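Local structure of alpha-1,2-mannosidase (Trichoderma reesei, 1HCU) at residues L144-A147 and F148-P151; T186-S189 and D190-N194; V260-A263 and H264-D267; S305-L308 and A309-G312. The protein probably trims alpha-1,2-linked mannose residues from the high-mannose N-glycans of glycoproteins, acting as a calcium-dependent glycosidase of family 47. All blocks are in the same frame, centred on the assembly; numbering follows the deposited sequence.

Contact 1 (L144-A147 and F148-P151)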
# COMPACT_ATOMS: atom_id res chain seq x y z
N LEU A 144 20.04 2.26 -6.47
CA LEU A 144 18.76 2.42 -7.13
C LEU A 144 18.73 3.65 -8.03
O LEU A 144 18.09 3.65 -9.08
CB LEU A 144 17.66 2.51 -6.08
CG LEU A 144 16.67 1.35 -5.85
CD1 LEU A 144 17.28 -0.01 -6.11
CD2 LEU A 144 16.18 1.47 -4.42
N LYS A 145 19.46 4.69 -7.64
CA LYS A 145 19.45 5.94 -8.41
C LYS A 145 19.84 5.82 -9.88
O LYS A 145 19.52 6.71 -10.67
CB LYS A 145 20.33 6.99 -7.72
CG LYS A 145 21.81 6.76 -7.81
CD LYS A 145 22.55 8.01 -7.35
CE LYS A 145 24.05 7.85 -7.47
NZ LYS A 145 24.77 9.10 -7.08
N VAL A 146 20.50 4.72 -10.26
CA VAL A 146 20.89 4.53 -11.67
C VAL A 146 19.63 4.45 -12.54
O VAL A 146 19.68 4.64 -13.76
CB VAL A 146 21.75 3.23 -11.85
CG1 VAL A 146 20.88 1.97 -11.79
CG2 VAL A 146 22.52 3.30 -13.17
N ALA A 147 18.50 4.19 -11.89
CA ALA A 147 17.21 4.09 -12.56
C ALA A 147 16.82 5.41 -13.24
O ALA A 147 16.11 5.42 -14.25
CB ALA A 147 16.13 3.71 -11.55
N PHE A 148 17.29 6.52 -12.68
CA PHE A 148 16.98 7.83 -13.24
C PHE A 148 17.92 8.31 -14.33
O PHE A 148 17.81 9.46 -14.77
CB PHE A 148 16.95 8.89 -12.13
CG PHE A 148 15.98 8.58 -11.04
CD1 PHE A 148 16.37 7.84 -9.93
CD2 PHE A 148 14.67 9.03 -11.11
CE1 PHE A 148 15.48 7.56 -8.91
CE2 PHE A 148 13.76 8.75 -10.11
CZ PHE A 148 14.17 8.01 -9.00
N THR A 149 18.84 7.45 -14.77
CA THR A 149 19.79 7.85 -15.81
C THR A 149 19.22 7.66 -17.22
O THR A 149 19.93 7.25 -18.14
CB THR A 149 21.14 7.07 -15.71
OG1 THR A 149 20.91 5.65 -15.76
CG2 THR A 149 21.88 7.43 -14.43
N THR A 150 17.94 7.96 -17.37
CA THR A 150 17.28 7.86 -18.67
C THR A 150 17.38 9.25 -19.31
O THR A 150 17.64 10.23 -18.63
CB THR A 150 15.80 7.51 -18.52
OG1 THR A 150 15.16 8.50 -17.70
CG2 THR A 150 15.63 6.13 -17.89
N PRO A 151 17.15 9.34 -20.63
CA PRO A 151 17.22 10.63 -21.34
C PRO A 151 16.28 11.69 -20.77
O PRO A 151 16.63 12.88 -20.73
CB PRO A 151 16.86 10.24 -22.78
CG PRO A 151 17.37 8.84 -22.89
CD PRO A 151 16.92 8.23 -21.57
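Two hydrogen bonds from T149 converge on the carbonyl oxygen of V146. The hydroxyl OG1 of T149 donates to V146 O at 2.6 Å and lies in the carbonyl plane, whereas T149 N reaches the same oxygen at 3.1 Å from well above that plane. The hydroxyl can join the amide because it stands between its own backbone N and carbonyl carbon (chi1 57°), which folds it back over the preceding turn; the methyl CG2 of T149 then rests 3.6 Å from V146 O. One residue earlier, F148 N bonds to K145 O at 3.0 Å, and one residue later T150 OG1 is hydrogen-bonded to G153 N and V154 O. Together with the bond from A147 N to L144 O, the i to i+3 backbone links make a 3-10 turn, through which the chain leaves helix 127-144 and enters the loop leading to strand 158-160. The F148 ring turns its edge to the backbone of K145, with CD1 of F148 3.4 Å from K145 O, and the ring also meets W185 edge-to-face, beside P155 and L181. With an alanine at F148, W185 would probably lose this aromatic partner and a gap would open between this turn and helix 182-192. Further along, T150 CG2 packs 3.7 Å from A147 O.

Contact 2 (T186-S189 and D190-N194)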
# COMPACT_ATOMS: atom_id res chain seq x y z
N THR A 186 12.42 11.90 -1.11
CA THR A 186 12.47 13.26 -0.59
C THR A 186 12.80 13.17 0.90
O THR A 186 13.57 13.97 1.43
CB THR A 186 11.12 14.01 -0.77
OG1 THR A 186 10.91 14.28 -2.16
CG2 THR A 186 11.13 15.33 -0.00
N ARG A 187 12.24 12.16 1.55
CA ARG A 187 12.48 11.93 2.98
C ARG A 187 13.97 11.65 3.19
O ARG A 187 14.57 12.14 4.13
CB ARG A 187 11.64 10.73 3.47
CG ARG A 187 11.69 10.52 4.98
CD ARG A 187 11.27 11.79 5.71
NE ARG A 187 11.53 11.75 7.15
CZ ARG A 187 11.85 12.82 7.87
NH1 ARG A 187 11.96 14.01 7.28
NH2 ARG A 187 12.05 12.72 9.18
N LEU A 188 14.56 10.86 2.29
CA LEU A 188 15.97 10.53 2.39
C LEU A 188 16.85 11.79 2.27
O LEU A 188 17.78 11.98 3.06
CB LEU A 188 16.35 9.50 1.31
CG LEU A 188 17.77 8.91 1.36
CD1 LEU A 188 17.98 8.19 2.68
CD2 LEU A 188 17.99 7.97 0.20
N SER A 189 16.56 12.66 1.30
CA SER A 189 17.33 13.89 1.13
C SER A 189 17.26 14.75 2.39
O SER A 189 18.25 15.32 2.81
CB SER A 189 16.80 14.73 -0.04
OG SER A 189 17.04 14.11 -1.28
N ASP A 190 16.07 14.84 2.97
CA ASP A 190 15.90 15.64 4.17
C ASP A 190 16.68 15.06 5.35
O ASP A 190 17.21 15.79 6.17
CB ASP A 190 14.42 15.75 4.53
CG ASP A 190 13.67 16.73 3.64
OD1 ASP A 190 12.44 16.86 3.81
OD2 ASP A 190 14.31 17.37 2.77
N LEU A 191 16.75 13.73 5.41
CA LEU A 191 17.45 13.05 6.50
C LEU A 191 18.96 13.05 6.32
O LEU A 191 19.70 13.12 7.31
CB LEU A 191 16.94 11.61 6.61
CG LEU A 191 16.17 11.22 7.87
CD1 LEU A 191 15.48 12.41 8.49
CD2 LEU A 191 15.17 10.12 7.51
N THR A 192 19.42 12.98 5.07
CA THR A 192 20.86 12.95 4.77
C THR A 192 21.47 14.31 4.44
O THR A 192 22.67 14.50 4.60
CB THR A 192 21.16 12.05 3.54
OG1 THR A 192 20.53 12.62 2.38
CG2 THR A 192 20.64 10.63 3.76
N GLY A 193 20.67 15.25 3.97
CA GLY A 193 21.20 16.55 3.61
C GLY A 193 21.67 16.58 2.17
O GLY A 193 22.18 17.59 1.69
N ASN A 194 21.52 15.45 1.48
CA ASN A 194 21.91 15.34 0.07
C ASN A 194 20.64 15.51 -0.78
O ASN A 194 19.81 14.61 -0.86
CB ASN A 194 22.53 13.96 -0.18
CG ASN A 194 22.97 13.77 -1.62
OD1 ASN A 194 22.73 14.64 -2.46
ND2 ASN A 194 23.61 12.64 -1.90
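At the C-terminal end of helix 182-192, T192 grips the carbonyl of L188 twice and then starts an ST turn. Its amide N meets L188 O at 2.8 Å, nearly in line with the C=O bond, and its hydroxyl OG1 reaches L188 O at 2.9 Å from above the carbonyl plane. OG1 also accepts from N194 N, which closes the ST turn just where G193, with its positive phi of 89°, breaks the helical path. The methyl CG2 of T192 packs 3.8 Å from CD1 of L188, facing helix 127-144. One turn back, the hydroxyl of S189 is turned beside its own backbone N (chi1 -69°) and donates to N194 O at 2.8 Å; A198 N binds it too, tying the helix end to helix 196-209. The charged part lies on R187 and D190. The R187 chain bends at chi2, bringing one face of its guanidinium under CD1 of L191, which approaches NH2 of R187 to 3.5 Å. The guanidinium and the D190 carboxylate stand almost perpendicular, with R187 NH1 4.5 Å from D190 OD1, too far for a salt bridge. The hydroxyl of Y257 bonds to both groups, D114 pairs with R187, and R493 pairs with D190. The buried arginine charge is therefore probably balanced chiefly by D114, with D190 acting from a distance through the field and the shared tyrosine.

Contact 3 (V260-A263 and H264-D267); sequences VAFA and HYKD
F262 and Y265 make a T-shaped aromatic pair at the start of helix 263-280, where F262, the third residue of a type I beta turn from V260 to A263, holds the N-cap position. The two side chains lie side by side and point the same way, and both have CG beside their own backbone N, chi1 of F262 being -49°. Followed outward, the F262 side chain meets Y265 from its base: CB of F262 lies 3.9 Å from CG of Y265. Past CG, one flank of the ring does the touching. CD2 of F262 sits over the centre of the Y265 ring, 3.8 Å from both CE2 and CZ of Y265, so an edge of the phenylalanine is set on a face of the tyrosine with the planes 81° apart. Toward its tip the F262 ring reaches T186 on helix 182-192, while M254 of helix 245-257 and Q202 of helix 196-209 touch both aromatic residues. The N-cap carbonyl opens the helix: F262 O accepts from K266 N at 3.3 Å and, weakly, from Y265 N. The next carbonyl, A263 O, takes D267 N at 3.2 Å. On the outer side, the K266 chain bends at chi2 and chi3 and curls back over the helix start, bringing its CE to 3.3 Å from A263 O and its NZ to 3.3 Å from OD1 of D267 in a salt bridge.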
# COMPACT_ATOMS: atom_id res chain seq x y z
N VAL A 260 3.52 23.42 1.56
CA VAL A 260 4.03 24.49 0.73
C VAL A 260 4.76 23.96 -0.50
O VAL A 260 4.36 24.23 -1.63
CB VAL A 260 4.99 25.41 1.52
CG1 VAL A 260 5.59 26.48 0.59
CG2 VAL A 260 4.24 26.08 2.67
N ALA A 261 5.81 23.18 -0.27
CA ALA A 261 6.59 22.64 -1.38
C ALA A 261 5.78 21.82 -2.38
O ALA A 261 6.05 21.87 -3.58
CB ALA A 261 7.74 21.80 -0.85
N PHE A 262 4.79 21.08 -1.89
CA PHE A 262 4.00 20.24 -2.78
C PHE A 262 2.53 20.61 -2.94
O PHE A 262 1.68 19.74 -3.16
CB PHE A 262 4.14 18.77 -2.35
CG PHE A 262 5.57 18.34 -2.14
CD1 PHE A 262 6.17 18.47 -0.89
CD2 PHE A 262 6.33 17.84 -3.19
CE1 PHE A 262 7.51 18.12 -0.69
CE2 PHE A 262 7.66 17.48 -3.01
CZ PHE A 262 8.25 17.63 -1.76
N ALA A 263 2.24 21.90 -2.83
CA ALA A 263 0.87 22.41 -2.98
C ALA A 263 0.34 22.09 -4.37
O ALA A 263 -0.85 21.88 -4.56
CB ALA A 263 0.85 23.92 -2.75
N HIS A 264 1.24 22.05 -5.35
CA HIS A 264 0.84 21.76 -6.72
C HIS A 264 0.41 20.30 -6.84
O HIS A 264 -0.46 19.97 -7.65
CB HIS A 264 1.98 22.04 -7.70
CG HIS A 264 1.55 21.99 -9.14
ND1 HIS A 264 2.18 21.19 -10.07
CD2 HIS A 264 0.54 22.61 -9.79
CE1 HIS A 264 1.57 21.33 -11.24
NE2 HIS A 264 0.58 22.18 -11.09
N TYR A 265 1.03 19.43 -6.05
CA TYR A 265 0.70 18.00 -6.03
C TYR A 265 -0.74 17.88 -5.54
O TYR A 265 -1.52 17.07 -6.05
CB TYR A 265 1.63 17.25 -5.06
CG TYR A 265 3.01 16.91 -5.60
CD1 TYR A 265 3.52 15.62 -5.44
CD2 TYR A 265 3.79 17.85 -6.26
CE1 TYR A 265 4.78 15.28 -5.92
CE2 TYR A 265 5.06 17.52 -6.76
CZ TYR A 265 5.54 16.23 -6.58
OH TYR A 265 6.78 15.87 -7.07
N LYS A 266 -1.07 18.71 -4.56
CA LYS A 266 -2.40 18.75 -3.97
C LYS A 266 -3.45 19.11 -5.03
O LYS A 266 -4.53 18.52 -5.07
CB LYS A 266 -2.45 19.79 -2.84
CG LYS A 266 -3.85 20.09 -2.36
CD LYS A 266 -4.01 21.53 -1.91
CE LYS A 266 -3.75 22.50 -3.04
NZ LYS A 266 -4.03 23.90 -2.65
N ASP A 267 -3.12 20.09 -5.88
CA ASP A 267 -4.04 20.50 -6.94
C ASP A 267 -4.28 19.37 -7.95
O ASP A 267 -5.40 19.18 -8.40
CB ASP A 267 -3.52 21.75 -7.68
CG ASP A 267 -3.71 23.03 -6.88
OD1 ASP A 267 -4.40 23.00 -5.83
OD2 ASP A 267 -3.17 24.08 -7.30

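Contact 4 (S305-L308 and A309-G312)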
# COMPACT_ATOMS: atom_id res chain seq x y z
N SER A 305 -13.22 -4.04 -10.69
CA SER A 305 -12.37 -3.53 -9.63
C SER A 305 -11.81 -4.69 -8.80
O SER A 305 -11.98 -5.85 -9.17
CB SER A 305 -13.16 -2.56 -8.75
OG SER A 305 -12.31 -1.74 -7.99
N GLY A 306 -11.15 -4.39 -7.69
CA GLY A 306 -10.59 -5.47 -6.89
C GLY A 306 -10.07 -4.97 -5.57
O GLY A 306 -10.23 -3.80 -5.23
N HIS A 307 -9.40 -5.86 -4.84
CA HIS A 307 -8.87 -5.52 -3.53
C HIS A 307 -7.85 -4.37 -3.52
O HIS A 307 -7.75 -3.65 -2.53
CB HIS A 307 -8.27 -6.78 -2.91
CG HIS A 307 -8.19 -6.74 -1.42
ND1 HIS A 307 -7.40 -5.84 -0.73
CD2 HIS A 307 -8.80 -7.50 -0.47
CE1 HIS A 307 -7.52 -6.05 0.56
NE2 HIS A 307 -8.36 -7.05 0.75
N LEU A 308 -7.10 -4.20 -4.60
CA LEU A 308 -6.10 -3.12 -4.64
C LEU A 308 -6.78 -1.75 -4.58
O LEU A 308 -6.32 -0.86 -3.86
CB LEU A 308 -5.23 -3.20 -5.91
CG LEU A 308 -4.21 -4.34 -6.02
CD1 LEU A 308 -3.52 -4.29 -7.38
CD2 LEU A 308 -3.18 -4.23 -4.89
N ALA A 309 -7.87 -1.60 -5.32
CA ALA A 309 -8.59 -0.32 -5.34
C ALA A 309 -9.31 -0.00 -4.03
O ALA A 309 -9.77 1.12 -3.84
CB ALA A 309 -9.59 -0.30 -6.49
N SER A 310 -9.41 -0.97 -3.13
CA SER A 310 -10.12 -0.71 -1.88
C SER A 310 -9.37 0.25 -0.96
O SER A 310 -9.91 0.68 0.06
CB SER A 310 -10.42 -2.02 -1.15
OG SER A 310 -9.25 -2.62 -0.65
N PHE A 311 -8.14 0.61 -1.31
CA PHE A 311 -7.35 1.53 -0.49
C PHE A 311 -7.87 2.95 -0.73
O PHE A 311 -7.62 3.86 0.06
CB PHE A 311 -5.87 1.47 -0.90
CG PHE A 311 -5.50 2.51 -1.94
CD1 PHE A 311 -4.89 3.70 -1.56
CD2 PHE A 311 -5.85 2.33 -3.27
CE1 PHE A 311 -4.64 4.70 -2.49
CE2 PHE A 311 -5.60 3.32 -4.21
CZ PHE A 311 -5.00 4.51 -3.82
N GLY A 312 -8.59 3.12 -1.83
CA GLY A 312 -9.14 4.42 -2.18
C GLY A 312 -9.90 5.11 -1.06
O GLY A 312 -9.71 6.31 -0.85
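The carbonyl oxygen of H307 is held twice by S310. The hydroxyl OG of S310 donates to H307 O at 2.6 Å, tilted 22° from the carbonyl plane, while S310 N approaches the same oxygen at 3.2 Å from far above that plane. With chi1 at 69° the hydroxyl folds back over its own main chain, toward H307 O, and it also bonds to OG1 of T394 on helix 393-405. An alanine in place of S310 would probably take from H307 O the shorter of its two bonds from this residue and leave T394 OG1 without this partner. On either side of this grip the turn is weakly bonded, from A309 N to G306 O and from F311 N to L308 O. These residues carry the chain from strand 300-306 of the antiparallel sheet into helix 312-323, close to the predicted catalytic residues of the family 47 (alpha/alpha)7 barrel. The H307 imidazole uses NE2 for Y343 OH and ND1, weakly, for OE2 of E393, a predicted active-site residue. F311 turns an edge of its ring to the backbone, with CD2 of F311 3.3 Å from L308 O, and its side chain also packs near D245, another predicted active-site residue; the bound calcium ion is about 6 Å from that side chain. At the strand end, S305 OG lies 3.4 Å from CB of A309 and is hydrogen-bonded to Y339 OH.

Overall arrangement
Contact 4 is the innermost, its centre about 10 Å from that of the chain, and the only one beside the predicted active site; contacts 1, 2 and 3 lie 21 to 24 Å out and are only partly buried. Contacts 2 and 3 touch, and both pack against helix 196-209. Contact 1 does not touch contact 2, yet its F148 packs on the same helix 182-192. In contacts 1, 2 and 4 a serine or threonine hydroxyl and its own amide share one carbonyl; contact 3 relies instead on an aromatic pair. Contact 2 sends its charges to partners outside it, D114 and R493, whereas the salt bridge of contact 3, K266 with D267, is internal and nearer the surface.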